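PDB 1A7J: phosphoribulokinase 1 from Rhodobacter sphaeroides, which catalyses the ATP-dependent phosphorylation of D-ribulose 5-phosphate to D-ribulose 1,5-bisphosphate, a step of the Calvin cycle. Local coordinates for residues V37-D42 with L128-L133; D42-F47 with G93-Y98; V155-L160 with N205-P210; E161-I166 with V212-P217. One frame throughout, in Å; residues are numbered along the deposited sequence.

Contact 1 (V37-D42 with L128-L133); sequences VSIEGD and LFYEGL
Ile39 lays its CG2 against CD2 of the Tyr130 ring at 3.5 Å, on a face of the parallel sheet that also carries Val37 and Leu128. The two strands are neighbours in the P-loop NTPase core, 36-40 being an edge strand of the sheet, and run 18° from exactly parallel. Beside that pair, CG1 of Ile39 meets CD1 of Leu128 at 3.7 Å, and Val37 crosses Leu128 at about a right angle. The backbones are joined by four N-H···O bonds, the first three from Phe129 N to Val37 O, Ile39 N to Phe129 O and Glu131 N to Ile39 O. With CG anti to the backbone N (chi1 172°), the Tyr130 ring reaches past Ile39 to CA of Gly41. A leucine in its place, lacking the far part of the ring, would probably leave a gap beside Ile39 CG2 and Gly41 CA. Farther out, Phe84 and Tyr87 of helix 77-90 touch Leu128, while on the other face Glu131 makes a weak hydrogen bond to Ser19 of the predicted ATP site. Gly41 leads into catalytic-site Asp42, and its N makes the fourth backbone bond, to Glu131 O at 2.8 Å.

Contact 2 (D42-F47 with G93-Y98); sequences DAFHRF and GRTRTY
Arg96 turns its guanidinium along the backbone of the loop 42-47, with its edge toward His45 O and Ala43 O lying obliquely to its plane. NE donates a weak hydrogen bond to Ala43 O at 2.7 Å, the N-H bent to 117°; an equally bent, weak one from NH2 to His45 O is doubtful, since the place of that oxygen is less sure. The chain is bent at chi2 and chi3 (129° and 54°), which folds the group back over Ala43 after its CB has packed on the CB of that alanine at 3.5 Å. Tyr98 flanks the turn differently: its ring presents an edge to CB of Asp42, CD2 standing 3.9 Å away. The Phe44 ring has Arg94 O near its plane and CG2 of Thr95 oblique to it. Outside the pair, Phe115 takes a cation-pi contact from Arg96 and also meets the Tyr98 ring. With a leucine at Arg96, Ala43 O would probably lose its guanidinium donor and Phe115 its cation. The contact lies against the short 3-10 turn after strand 36-40, which bears Asp42 of the catalytic site. A cation directed at main-chain carbonyls, even through bent bonds, would probably add an electrostatic attraction beside that aspartate.

Contact 3 (V155-L160 with N205-P210); sequences VPVINL and NFQRVP
Val157 points both its methyls at strand 205-210, where strand 150-156 gives way to helix 158-168 in the parallel part of the P-loop NTPase sheet. Its CB is 4.2 Å from Arg208 O. From there the two branches part: CG1, anti to the carbonyl carbon (chi1 -70°), meets NE2 of Gln207 at 3.6 Å and CG1 of Val209, crossing both side chains at about a right angle. CG2 goes the other way and meets CD of Pro210 at 3.3 Å, a tight approach of the methyl to the ring. Leu160, in the first turn of the helix, adds to the cover of that proline: its CD2 touches CG of Pro210 and also CG of Arg208, each at 3.7 Å.

Beneath these side chains the backbones pair in parallel register, Val155 with Gln207 and Pro156 with Arg208. Val155 N donates to Phe206 O at 3.0 Å, Arg208 N to Val155 O, and Val157 N to Arg208 O at 3.1 Å. Val157 occupies the N-cap position, and its own N-H is still spent on the sheet. Arg208 turns its far end off to Ser229, on the next strand. Val155 and Val157 bond to this strand, and Pro156, lacking an N-H, falls on the intervening position; the contact therefore joins polar pairing of main chains to mostly apolar side-chain contacts at the helix start.

Contact 4 (E161-I166 with V212-P217); sequences EWIQKI and VDTSNP. With SO4 (sulfate ion), chain B.
The indole of Trp162 meets Pro217 obliquely, its CE3 3.5 Å from CG of the proline, while OE1 of Glu161, salt-bridged to Arg187 of the catalytic site, lies in plane at the indole edge. The puckered ring of Pro217 carries most of the loop's side of the contact: its CB sits 3.8 Å from CB of Trp162 and 3.7 Å from CG1 of Ile163. Ile163, with CG1 anti to the carbonyl carbon (chi1 -68°), extends CD1 to CB of Thr214 at 3.8 Å, the side chains crossing at about a right angle. CD1 of Ile166 lies by Pro217 O. No hydrogen bond crosses between the segments, so the grip is apolar. The loop is braced within itself by an Asx turn (Ser215 N to Asp213 OD1), with Ser215 OG giving OD1 a second bond.

Lys165, a catalytic-site residue, points off from this face; its NZ forms a salt bridge to Asp169, of the same site, and a weak 3.4 Å hydrogen bond to O4 of a sulfate probably brought by the crystallisation liquor and also bound by His69. Helix 158-168 packs on the loop after strand 204-210 through Ile163, Ile166 and Trp162, and on helix 180-195 through Trp162 and Lys165.

Contacts 1 and 3 join neighbouring strands of one mixed sheet, their centres about 20 Å apart: contact 1 at its outer strand 36-40, contact 3 at strands 150-156 and 204-210. Contact 2 touches contact 1 directly, their centres about 9 Å apart, is nested in the chain segment that contact 1 closes, and shares Asp42 with it; Ile39 also packs on Phe44 and Thr95. Contacts 3 and 4 follow later, centres about 11 Å apart and in direct touch; they cross along the chain and both use helix 158-168, with Asn159 ND2 hydrogen-bonded to Thr214 O. Asp42 follows strand 36-40, whereas Lys165 lies within helix 158-168 after strand 150-156, so separate parts of this P-loop kinase fold supply catalytic-site residues.

Contact 1 (V37-D42 with L128-L133)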
loop_
_atom_site.group_PDB
_atom_site.type_symbol
_atom_site.label_atom_id
_atom_site.label_comp_id
_atom_site.label_asym_id
_atom_site.label_seq_id
_atom_site.Cartn_x
_atom_site.Cartn_y
_atom_site.Cartn_z
ATOM N N VAL A 37 -0.752 14.851 7.357
ATOM C CA VAL A 37 0.495 14.179 7.681
ATOM C C VAL A 37 0.507 12.786 7.071
ATOM O O VAL A 37 -0.538 12.215 6.815
ATOM C CB VAL A 37 0.710 14.055 9.205
ATOM C CG1 VAL A 37 0.711 15.424 9.850
ATOM C CG2 VAL A 37 -0.355 13.180 9.821
ATOM N N SER A 38 1.682 12.224 6.847
ATOM C CA SER A 38 1.740 10.948 6.171
ATOM C C SER A 38 2.819 10.035 6.725
ATOM O O SER A 38 3.659 10.464 7.515
ATOM C CB SER A 38 1.943 11.171 4.672
ATOM O OG SER A 38 3.240 11.662 4.383
ATOM N N ILE A 39 2.629 8.740 6.483
ATOM C CA ILE A 39 3.557 7.686 6.849
ATOM C C ILE A 39 3.861 6.878 5.585
ATOM O O ILE A 39 2.941 6.520 4.843
ATOM C CB ILE A 39 2.926 6.752 7.902
ATOM C CG1 ILE A 39 2.788 7.470 9.251
ATOM C CG2 ILE A 39 3.761 5.500 8.075
ATOM C CD1 ILE A 39 2.164 6.595 10.329
ATOM N N GLU A 40 5.144 6.836 5.227
ATOM C CA GLU A 40 5.683 5.888 4.255
ATOM C C GLU A 40 5.891 4.525 4.921
ATOM O O GLU A 40 6.677 4.405 5.862
ATOM C CB GLU A 40 7.032 6.376 3.744
ATOM C CG GLU A 40 6.987 7.319 2.568
ATOM C CD GLU A 40 8.289 7.290 1.793
ATOM O OE1 GLU A 40 9.307 7.796 2.320
ATOM O OE2 GLU A 40 8.322 6.649 0.717
ATOM N N GLY A 41 5.298 3.483 4.344
ATOM C CA GLY A 41 5.287 2.184 4.983
ATOM C C GLY A 41 6.664 1.604 5.208
ATOM O O GLY A 41 6.832 0.751 6.062
ATOM N N ASP A 42 7.659 2.090 4.478
ATOM C CA ASP A 42 9.026 1.604 4.650
ATOM C C ASP A 42 9.538 1.969 6.028
ATOM O O ASP A 42 10.290 1.219 6.640
ATOM C CB ASP A 42 9.955 2.210 3.599
ATOM C CG ASP A 42 9.541 1.866 2.186
ATOM O OD1 ASP A 42 9.777 0.712 1.767
ATOM O OD2 ASP A 42 8.985 2.749 1.495
ATOM N N LEU A 128 -4.387 11.630 8.954
ATOM C CA LEU A 128 -3.129 10.946 8.680
ATOM C C LEU A 128 -3.338 10.116 7.426
ATOM O O LEU A 128 -4.467 9.764 7.103
ATOM C CB LEU A 128 -2.731 10.044 9.870
ATOM C CG LEU A 128 -1.726 8.876 9.769
ATOM C CD1 LEU A 128 -0.341 9.353 9.350
ATOM C CD2 LEU A 128 -1.636 8.184 11.108
ATOM N N PHE A 129 -2.264 9.935 6.665
ATOM C CA PHE A 129 -2.283 9.124 5.460
ATOM C C PHE A 129 -1.167 8.108 5.535
ATOM O O PHE A 129 -0.018 8.473 5.721
ATOM C CB PHE A 129 -2.056 10.001 4.241
ATOM C CG PHE A 129 -2.030 9.245 2.944
ATOM C CD1 PHE A 129 -3.190 8.642 2.462
ATOM C CD2 PHE A 129 -0.869 9.194 2.177
ATOM C CE1 PHE A 129 -3.203 7.998 1.228
ATOM C CE2 PHE A 129 -0.868 8.557 0.946
ATOM C CZ PHE A 129 -2.037 7.956 0.466
ATOM N N TYR A 130 -1.492 6.844 5.306
ATOM C CA TYR A 130 -0.491 5.784 5.288
ATOM C C TYR A 130 -0.485 5.114 3.902
ATOM O O TYR A 130 -1.545 4.884 3.322
ATOM C CB TYR A 130 -0.837 4.757 6.369
ATOM C CG TYR A 130 -0.000 3.515 6.333
ATOM C CD1 TYR A 130 -0.342 2.444 5.513
ATOM C CD2 TYR A 130 1.158 3.414 7.095
ATOM C CE1 TYR A 130 0.446 1.313 5.441
ATOM C CE2 TYR A 130 1.969 2.274 7.035
ATOM C CZ TYR A 130 1.598 1.234 6.206
ATOM O OH TYR A 130 2.358 0.088 6.161
ATOM N N GLU A 131 0.702 4.861 3.348
ATOM C CA GLU A 131 0.855 3.997 2.168
ATOM C C GLU A 131 1.891 2.877 2.427
ATOM O O GLU A 131 3.067 3.162 2.718
ATOM C CB GLU A 131 1.274 4.838 0.945
ATOM C CG GLU A 131 1.445 4.044 -0.381
ATOM C CD GLU A 131 1.734 4.921 -1.609
ATOM O OE1 GLU A 131 2.357 5.997 -1.447
ATOM O OE2 GLU A 131 1.344 4.525 -2.737
ATOM N N GLY A 132 1.460 1.613 2.351
ATOM C CA GLY A 132 2.417 0.516 2.348
ATOM C C GLY A 132 1.788 -0.844 2.246
ATOM O O GLY A 132 0.644 -0.943 1.850
ATOM N N LEU A 133 2.530 -1.887 2.608
ATOM C CA LEU A 133 2.009 -3.257 2.608
ATOM C C LEU A 133 1.274 -3.738 3.863
ATOM O O LEU A 133 0.874 -4.901 3.918
ATOM C CB LEU A 133 3.122 -4.273 2.325
ATOM C CG LEU A 133 4.031 -4.312 1.094
ATOM C CD1 LEU A 133 3.786 -3.177 0.160
ATOM C CD2 LEU A 133 5.447 -4.255 1.590
HETATM O O HOH W 1 4.419 -0.156 7.417
#

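Contact 2 (D42-F47 with G93-Y98)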
loop_
_atom_site.group_PDB
_atom_site.type_symbol
_atom_site.label_atom_id
_atom_site.label_comp_id
_atom_site.label_asym_id
_atom_site.label_seq_id
_atom_site.Cartn_x
_atom_site.Cartn_y
_atom_site.Cartn_z
ATOM N N ASP A 42 7.659 2.090 4.478
ATOM C CA ASP A 42 9.026 1.604 4.650
ATOM C C ASP A 42 9.538 1.969 6.028
ATOM O O ASP A 42 10.290 1.219 6.640
ATOM C CB ASP A 42 9.955 2.210 3.599
ATOM C CG ASP A 42 9.541 1.866 2.186
ATOM O OD1 ASP A 42 9.777 0.712 1.767
ATOM O OD2 ASP A 42 8.985 2.749 1.495
ATOM N N ALA A 43 9.070 3.097 6.536
ATOM C CA ALA A 43 9.528 3.608 7.801
ATOM C C ALA A 43 9.335 2.664 8.981
ATOM O O ALA A 43 9.784 2.960 10.084
ATOM C CB ALA A 43 8.852 4.890 8.076
ATOM N N PHE A 44 8.580 1.585 8.798
ATOM C CA PHE A 44 8.333 0.658 9.911
ATOM C C PHE A 44 8.786 -0.761 9.651
ATOM O O PHE A 44 8.208 -1.705 10.190
ATOM C CB PHE A 44 6.860 0.651 10.301
ATOM C CG PHE A 44 6.406 1.917 10.927
ATOM C CD1 PHE A 44 6.175 3.040 10.151
ATOM C CD2 PHE A 44 6.201 1.988 12.290
ATOM C CE1 PHE A 44 5.738 4.214 10.715
ATOM C CE2 PHE A 44 5.767 3.162 12.865
ATOM C CZ PHE A 44 5.536 4.278 12.072
ATOM N N HIS A 45 9.817 -0.909 8.823
ATOM C CA HIS A 45 10.562 -2.157 8.752
ATOM C C HIS A 45 11.397 -2.262 10.004
ATOM O O HIS A 45 11.983 -1.281 10.430
ATOM C CB HIS A 45 11.479 -2.165 7.539
ATOM C CG HIS A 45 10.769 -2.365 6.239
ATOM N ND1 HIS A 45 11.364 -2.107 5.027
ATOM C CD2 HIS A 45 9.521 -2.794 5.960
ATOM C CE1 HIS A 45 10.512 -2.363 4.050
ATOM N NE2 HIS A 45 9.379 -2.782 4.594
ATOM N N ARG A 46 11.458 -3.450 10.585
ATOM C CA ARG A 46 12.265 -3.675 11.773
ATOM C C ARG A 46 13.761 -3.449 11.518
ATOM O O ARG A 46 14.480 -2.911 12.381
ATOM C CB ARG A 46 12.024 -5.091 12.307
ATOM C CG ARG A 46 12.368 -5.276 13.778
ATOM C CD ARG A 46 11.314 -6.105 14.506
ATOM N NE ARG A 46 10.603 -5.342 15.542
ATOM C CZ ARG A 46 9.350 -5.586 15.923
ATOM N NH1 ARG A 46 8.618 -6.484 15.272
ATOM N NH2 ARG A 46 8.805 -4.894 16.917
ATOM N N PHE A 47 14.235 -3.828 10.331
ATOM C CA PHE A 47 15.673 -3.860 10.079
ATOM C C PHE A 47 16.081 -2.958 8.944
ATOM O O PHE A 47 15.370 -2.834 7.945
ATOM C CB PHE A 47 16.138 -5.283 9.775
ATOM C CG PHE A 47 15.789 -6.280 10.832
ATOM C CD1 PHE A 47 16.294 -6.139 12.121
ATOM C CD2 PHE A 47 14.958 -7.362 10.546
ATOM C CE1 PHE A 47 15.984 -7.061 13.107
ATOM C CE2 PHE A 47 14.641 -8.291 11.525
ATOM C CZ PHE A 47 15.153 -8.140 12.808
ATOM N N GLY A 93 1.974 11.714 16.839
ATOM C CA GLY A 93 2.696 10.458 16.753
ATOM C C GLY A 93 4.044 10.660 16.094
ATOM O O GLY A 93 4.495 11.793 15.928
ATOM N N ARG A 94 4.665 9.569 15.669
ATOM C CA ARG A 94 6.002 9.647 15.101
ATOM C C ARG A 94 6.017 9.018 13.722
ATOM O O ARG A 94 5.053 8.356 13.342
ATOM C CB ARG A 94 6.999 8.924 16.006
ATOM C CG ARG A 94 6.775 9.144 17.499
ATOM C CD ARG A 94 6.685 7.822 18.242
ATOM N NE ARG A 94 7.911 7.037 18.096
ATOM C CZ ARG A 94 8.261 6.027 18.892
ATOM N NH1 ARG A 94 7.478 5.663 19.902
ATOM N NH2 ARG A 94 9.397 5.371 18.676
ATOM N N THR A 95 7.081 9.285 12.962
ATOM C CA THR A 95 7.384 8.556 11.727
ATOM C C THR A 95 8.860 8.619 11.389
ATOM O O THR A 95 9.561 9.512 11.833
ATOM C CB THR A 95 6.641 9.118 10.519
ATOM O OG1 THR A 95 5.280 9.376 10.871
ATOM C CG2 THR A 95 6.667 8.117 9.390
ATOM N N ARG A 96 9.339 7.612 10.672
ATOM C CA ARG A 96 10.665 7.636 10.077
ATOM C C ARG A 96 10.548 7.978 8.600
ATOM O O ARG A 96 9.443 8.114 8.054
ATOM C CB ARG A 96 11.315 6.260 10.182
ATOM C CG ARG A 96 12.462 6.161 11.149
ATOM C CD ARG A 96 12.252 4.981 12.090
ATOM N NE ARG A 96 12.023 3.713 11.406
ATOM C CZ ARG A 96 12.225 2.530 11.971
ATOM N NH1 ARG A 96 12.793 2.460 13.168
ATOM N NH2 ARG A 96 11.952 1.414 11.310
ATOM N N THR A 97 11.702 8.074 7.956
ATOM C CA THR A 97 11.795 7.876 6.527
ATOM C C THR A 97 12.898 6.875 6.287
ATOM O O THR A 97 13.781 6.666 7.129
ATOM C CB THR A 97 12.118 9.171 5.762
ATOM O OG1 THR A 97 13.393 9.675 6.168
ATOM C CG2 THR A 97 11.078 10.212 6.034
ATOM N N TYR A 98 12.767 6.175 5.178
ATOM C CA TYR A 98 13.761 5.213 4.782
ATOM C C TYR A 98 13.835 5.277 3.248
ATOM O O TYR A 98 14.218 6.327 2.717
ATOM C CB TYR A 98 13.361 3.836 5.325
ATOM C CG TYR A 98 14.247 2.695 4.899
ATOM C CD1 TYR A 98 15.592 2.661 5.232
ATOM C CD2 TYR A 98 13.738 1.664 4.107
ATOM C CE1 TYR A 98 16.409 1.627 4.779
ATOM C CE2 TYR A 98 14.544 0.631 3.646
ATOM C CZ TYR A 98 15.876 0.620 3.978
ATOM O OH TYR A 98 16.670 -0.374 3.453
#

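Contact 3 (V155-L160 with N205-P210)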
loop_
_atom_site.group_PDB
_atom_site.type_symbol
_atom_site.label_atom_id
_atom_site.label_comp_id
_atom_site.label_asym_id
_atom_site.label_seq_id
_atom_site.Cartn_x
_atom_site.Cartn_y
_atom_site.Cartn_z
ATOM N N VAL A 155 -3.572 -3.239 -5.423
ATOM C CA VAL A 155 -2.930 -4.542 -5.525
ATOM C C VAL A 155 -2.804 -4.919 -7.007
ATOM O O VAL A 155 -3.764 -4.775 -7.747
ATOM C CB VAL A 155 -3.804 -5.629 -4.862
ATOM C CG1 VAL A 155 -2.967 -6.520 -4.035
ATOM C CG2 VAL A 155 -4.875 -5.011 -4.028
ATOM N N PRO A 156 -1.663 -5.502 -7.438
ATOM C CA PRO A 156 -1.598 -6.159 -8.753
ATOM C C PRO A 156 -1.892 -7.653 -8.726
ATOM O O PRO A 156 -1.759 -8.282 -7.673
ATOM C CB PRO A 156 -0.162 -5.904 -9.198
ATOM C CG PRO A 156 0.598 -5.776 -7.924
ATOM C CD PRO A 156 -0.323 -5.075 -6.983
ATOM N N VAL A 157 -2.262 -8.236 -9.874
ATOM C CA VAL A 157 -2.433 -9.679 -9.917
ATOM C C VAL A 157 -1.071 -10.300 -9.723
ATOM O O VAL A 157 -0.080 -9.731 -10.148
ATOM C CB VAL A 157 -3.041 -10.161 -11.225
ATOM C CG1 VAL A 157 -4.449 -9.730 -11.293
ATOM C CG2 VAL A 157 -2.283 -9.637 -12.380
ATOM N N ILE A 158 -1.018 -11.424 -9.019
ATOM C CA ILE A 158 0.239 -11.984 -8.547
ATOM C C ILE A 158 1.290 -12.019 -9.633
ATOM O O ILE A 158 2.316 -11.374 -9.497
ATOM C CB ILE A 158 0.021 -13.386 -7.971
ATOM C CG1 ILE A 158 -0.897 -13.311 -6.742
ATOM C CG2 ILE A 158 1.345 -13.978 -7.574
ATOM C CD1 ILE A 158 -1.392 -14.624 -6.264
ATOM N N ASN A 159 0.911 -12.523 -10.802
ATOM C CA ASN A 159 1.762 -12.487 -11.983
ATOM C C ASN A 159 2.466 -11.159 -12.149
ATOM O O ASN A 159 3.616 -11.135 -12.504
ATOM C CB ASN A 159 0.953 -12.707 -13.249
ATOM C CG ASN A 159 0.391 -14.063 -13.342
ATOM O OD1 ASN A 159 -0.662 -14.335 -12.801
ATOM N ND2 ASN A 159 0.988 -14.878 -14.181
ATOM N N LEU A 160 1.748 -10.053 -12.021
ATOM C CA LEU A 160 2.351 -8.727 -12.206
ATOM C C LEU A 160 3.192 -8.217 -11.010
ATOM O O LEU A 160 4.104 -7.409 -11.201
ATOM C CB LEU A 160 1.260 -7.708 -12.574
ATOM C CG LEU A 160 1.527 -6.207 -12.752
ATOM C CD1 LEU A 160 2.354 -5.957 -13.993
ATOM C CD2 LEU A 160 0.193 -5.461 -12.845
ATOM N N ASN A 205 -11.114 -1.945 -3.109
ATOM C CA ASN A 205 -9.899 -2.453 -3.728
ATOM C C ASN A 205 -9.786 -1.932 -5.135
ATOM O O ASN A 205 -10.751 -1.923 -5.862
ATOM C CB ASN A 205 -9.901 -3.968 -3.783
ATOM C CG ASN A 205 -9.776 -4.608 -2.430
ATOM O OD1 ASN A 205 -9.085 -4.105 -1.554
ATOM N ND2 ASN A 205 -10.342 -5.791 -2.294
ATOM N N PHE A 206 -8.585 -1.523 -5.516
ATOM C CA PHE A 206 -8.222 -1.282 -6.899
ATOM C C PHE A 206 -7.253 -2.392 -7.334
ATOM O O PHE A 206 -6.167 -2.476 -6.794
ATOM C CB PHE A 206 -7.539 0.077 -6.974
ATOM C CG PHE A 206 -8.457 1.247 -6.670
ATOM C CD1 PHE A 206 -8.799 1.564 -5.362
ATOM C CD2 PHE A 206 -8.945 2.053 -7.693
ATOM C CE1 PHE A 206 -9.598 2.655 -5.097
ATOM C CE2 PHE A 206 -9.734 3.137 -7.428
ATOM C CZ PHE A 206 -10.064 3.434 -6.133
ATOM N N GLN A 207 -7.636 -3.278 -8.252
ATOM C CA GLN A 207 -6.744 -4.384 -8.631
ATOM C C GLN A 207 -6.214 -4.254 -10.046
ATOM O O GLN A 207 -6.987 -4.207 -10.978
ATOM C CB GLN A 207 -7.445 -5.743 -8.489
ATOM C CG GLN A 207 -6.461 -6.910 -8.527
ATOM C CD GLN A 207 -7.130 -8.258 -8.626
ATOM O OE1 GLN A 207 -8.288 -8.360 -9.010
ATOM N NE2 GLN A 207 -6.398 -9.303 -8.297
ATOM N N ARG A 208 -4.896 -4.180 -10.195
ATOM C CA ARG A 208 -4.260 -3.901 -11.464
ATOM C C ARG A 208 -4.050 -5.198 -12.213
ATOM O O ARG A 208 -3.298 -6.053 -11.776
ATOM C CB ARG A 208 -2.930 -3.190 -11.221
ATOM C CG ARG A 208 -2.228 -2.751 -12.490
ATOM C CD ARG A 208 -1.737 -1.306 -12.405
ATOM N NE ARG A 208 -2.174 -0.513 -13.567
ATOM C CZ ARG A 208 -2.224 0.821 -13.596
ATOM N NH1 ARG A 208 -1.635 1.538 -12.650
ATOM N NH2 ARG A 208 -2.810 1.442 -14.603
ATOM N N VAL A 209 -4.731 -5.346 -13.337
ATOM C CA VAL A 209 -4.755 -6.602 -14.079
ATOM C C VAL A 209 -4.200 -6.389 -15.484
ATOM O O VAL A 209 -4.831 -5.692 -16.273
ATOM C CB VAL A 209 -6.182 -7.072 -14.270
ATOM C CG1 VAL A 209 -6.214 -8.531 -14.502
ATOM C CG2 VAL A 209 -7.011 -6.691 -13.104
ATOM N N PRO A 210 -3.097 -7.064 -15.874
ATOM C CA PRO A 210 -2.596 -6.772 -17.209
ATOM C C PRO A 210 -3.423 -7.473 -18.250
ATOM O O PRO A 210 -3.697 -8.661 -18.141
ATOM C CB PRO A 210 -1.187 -7.332 -17.189
ATOM C CG PRO A 210 -0.824 -7.344 -15.825
ATOM C CD PRO A 210 -2.065 -7.760 -15.105
#

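Contact 4 (E161-I166 with V212-P217)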
loop_
_atom_site.group_PDB
_atom_site.type_symbol
_atom_site.label_atom_id
_atom_site.label_comp_id
_atom_site.label_asym_id
_atom_site.label_seq_id
_atom_site.Cartn_x
_atom_site.Cartn_y
_atom_site.Cartn_z
ATOM N N GLU A 161 2.962 -8.743 -9.803
ATOM C CA GLU A 161 3.788 -8.376 -8.656
ATOM C C GLU A 161 5.179 -8.939 -8.871
ATOM O O GLU A 161 6.143 -8.189 -8.824
ATOM C CB GLU A 161 3.189 -8.913 -7.354
ATOM C CG GLU A 161 3.644 -8.170 -6.080
ATOM C CD GLU A 161 4.839 -8.837 -5.393
ATOM O OE1 GLU A 161 4.836 -10.086 -5.251
ATOM O OE2 GLU A 161 5.794 -8.120 -5.017
ATOM N N TRP A 162 5.264 -10.199 -9.303
ATOM C CA TRP A 162 6.549 -10.826 -9.599
ATOM C C TRP A 162 7.339 -10.073 -10.665
ATOM O O TRP A 162 8.530 -9.903 -10.520
ATOM C CB TRP A 162 6.363 -12.250 -10.080
ATOM C CG TRP A 162 5.675 -13.138 -9.142
ATOM C CD1 TRP A 162 5.318 -12.863 -7.851
ATOM C CD2 TRP A 162 5.400 -14.510 -9.353
ATOM N NE1 TRP A 162 4.868 -14.008 -7.233
ATOM C CE2 TRP A 162 4.912 -15.034 -8.129
ATOM C CE3 TRP A 162 5.561 -15.360 -10.446
ATOM C CZ2 TRP A 162 4.591 -16.370 -7.973
ATOM C CZ3 TRP A 162 5.250 -16.691 -10.290
ATOM C CH2 TRP A 162 4.766 -17.191 -9.055
ATOM N N ILE A 163 6.718 -9.759 -11.792
ATOM C CA ILE A 163 7.380 -8.980 -12.823
ATOM C C ILE A 163 7.840 -7.682 -12.218
ATOM O O ILE A 163 8.930 -7.223 -12.503
ATOM C CB ILE A 163 6.414 -8.629 -13.969
ATOM C CG1 ILE A 163 6.032 -9.902 -14.722
ATOM C CG2 ILE A 163 7.046 -7.605 -14.935
ATOM C CD1 ILE A 163 4.573 -9.948 -15.218
ATOM N N GLN A 164 6.973 -7.046 -11.446
ATOM C CA GLN A 164 7.326 -5.781 -10.821
ATOM C C GLN A 164 8.526 -5.973 -9.905
ATOM O O GLN A 164 9.403 -5.123 -9.840
ATOM C CB GLN A 164 6.141 -5.191 -10.033
ATOM C CG GLN A 164 5.349 -4.156 -10.832
ATOM C CD GLN A 164 4.091 -3.631 -10.138
ATOM O OE1 GLN A 164 3.847 -3.898 -8.961
ATOM N NE2 GLN A 164 3.317 -2.823 -10.861
ATOM N N LYS A 165 8.637 -7.153 -9.313
ATOM C CA LYS A 165 9.670 -7.401 -8.326
ATOM C C LYS A 165 10.969 -7.837 -8.993
ATOM O O LYS A 165 12.039 -7.365 -8.633
ATOM C CB LYS A 165 9.200 -8.466 -7.345
ATOM C CG LYS A 165 10.300 -9.057 -6.538
ATOM C CD LYS A 165 10.829 -8.051 -5.552
ATOM C CE LYS A 165 11.958 -8.648 -4.719
ATOM N NZ LYS A 165 12.679 -7.630 -3.881
ATOM N N ILE A 166 10.858 -8.711 -9.991
ATOM C CA ILE A 166 12.003 -9.267 -10.707
ATOM C C ILE A 166 12.723 -8.119 -11.376
ATOM O O ILE A 166 13.954 -8.087 -11.410
ATOM C CB ILE A 166 11.559 -10.283 -11.778
ATOM C CG1 ILE A 166 11.217 -11.621 -11.144
ATOM C CG2 ILE A 166 12.647 -10.543 -12.739
ATOM C CD1 ILE A 166 10.028 -12.225 -11.742
ATOM N N VAL A 212 -2.080 -7.983 -21.058
ATOM C CA VAL A 212 -1.089 -8.651 -21.882
ATOM C C VAL A 212 -0.550 -9.889 -21.196
ATOM O O VAL A 212 -0.793 -10.115 -20.010
ATOM C CB VAL A 212 0.068 -7.744 -22.201
ATOM C CG1 VAL A 212 -0.427 -6.525 -22.891
ATOM C CG2 VAL A 212 0.797 -7.377 -20.935
ATOM N N ASP A 213 0.301 -10.618 -21.907
ATOM C CA ASP A 213 0.643 -11.974 -21.510
ATOM C C ASP A 213 1.634 -11.966 -20.373
ATOM O O ASP A 213 2.820 -11.747 -20.580
ATOM C CB ASP A 213 1.238 -12.713 -22.694
ATOM C CG ASP A 213 1.499 -14.156 -22.411
ATOM O OD1 ASP A 213 1.058 -14.631 -21.353
ATOM O OD2 ASP A 213 2.115 -14.830 -23.260
ATOM N N THR A 214 1.177 -12.331 -19.186
ATOM C CA THR A 214 2.069 -12.398 -18.052
ATOM C C THR A 214 2.238 -13.828 -17.532
ATOM O O THR A 214 2.412 -14.038 -16.334
ATOM C CB THR A 214 1.535 -11.513 -16.914
ATOM O OG1 THR A 214 0.398 -12.154 -16.330
ATOM C CG2 THR A 214 1.124 -10.145 -17.434
ATOM N N SER A 215 2.237 -14.803 -18.439
ATOM C CA SER A 215 2.161 -16.207 -18.045
ATOM C C SER A 215 3.475 -16.791 -17.602
ATOM O O SER A 215 3.496 -17.835 -16.957
ATOM C CB SER A 215 1.599 -17.062 -19.174
ATOM O OG SER A 215 2.280 -16.805 -20.379
ATOM N N ASN A 216 4.578 -16.189 -18.005
ATOM C CA ASN A 216 5.819 -16.477 -17.321
ATOM C C ASN A 216 6.396 -15.164 -16.903
ATOM O O ASN A 216 7.043 -14.517 -17.701
ATOM C CB ASN A 216 6.807 -17.188 -18.251
ATOM C CG ASN A 216 8.200 -17.312 -17.642
ATOM O OD1 ASN A 216 8.470 -16.807 -16.537
ATOM N ND2 ASN A 216 9.072 -18.053 -18.324
ATOM N N PRO A 217 6.211 -14.767 -15.627
ATOM C CA PRO A 217 6.745 -13.510 -15.081
ATOM C C PRO A 217 8.271 -13.373 -15.069
ATOM O O PRO A 217 8.804 -12.296 -14.757
ATOM C CB PRO A 217 6.181 -13.480 -13.667
ATOM C CG PRO A 217 4.958 -14.298 -13.739
ATOM C CD PRO A 217 5.258 -15.390 -14.698
HETATM S S SO4 B . 12.390 -8.779 -0.062
HETATM O O1 SO4 B . 12.516 -9.479 1.186
HETATM O O2 SO4 B . 11.039 -8.317 -0.227
HETATM O O3 SO4 B . 13.285 -7.663 -0.061
HETATM O O4 SO4 B . 12.730 -9.652 -1.128
#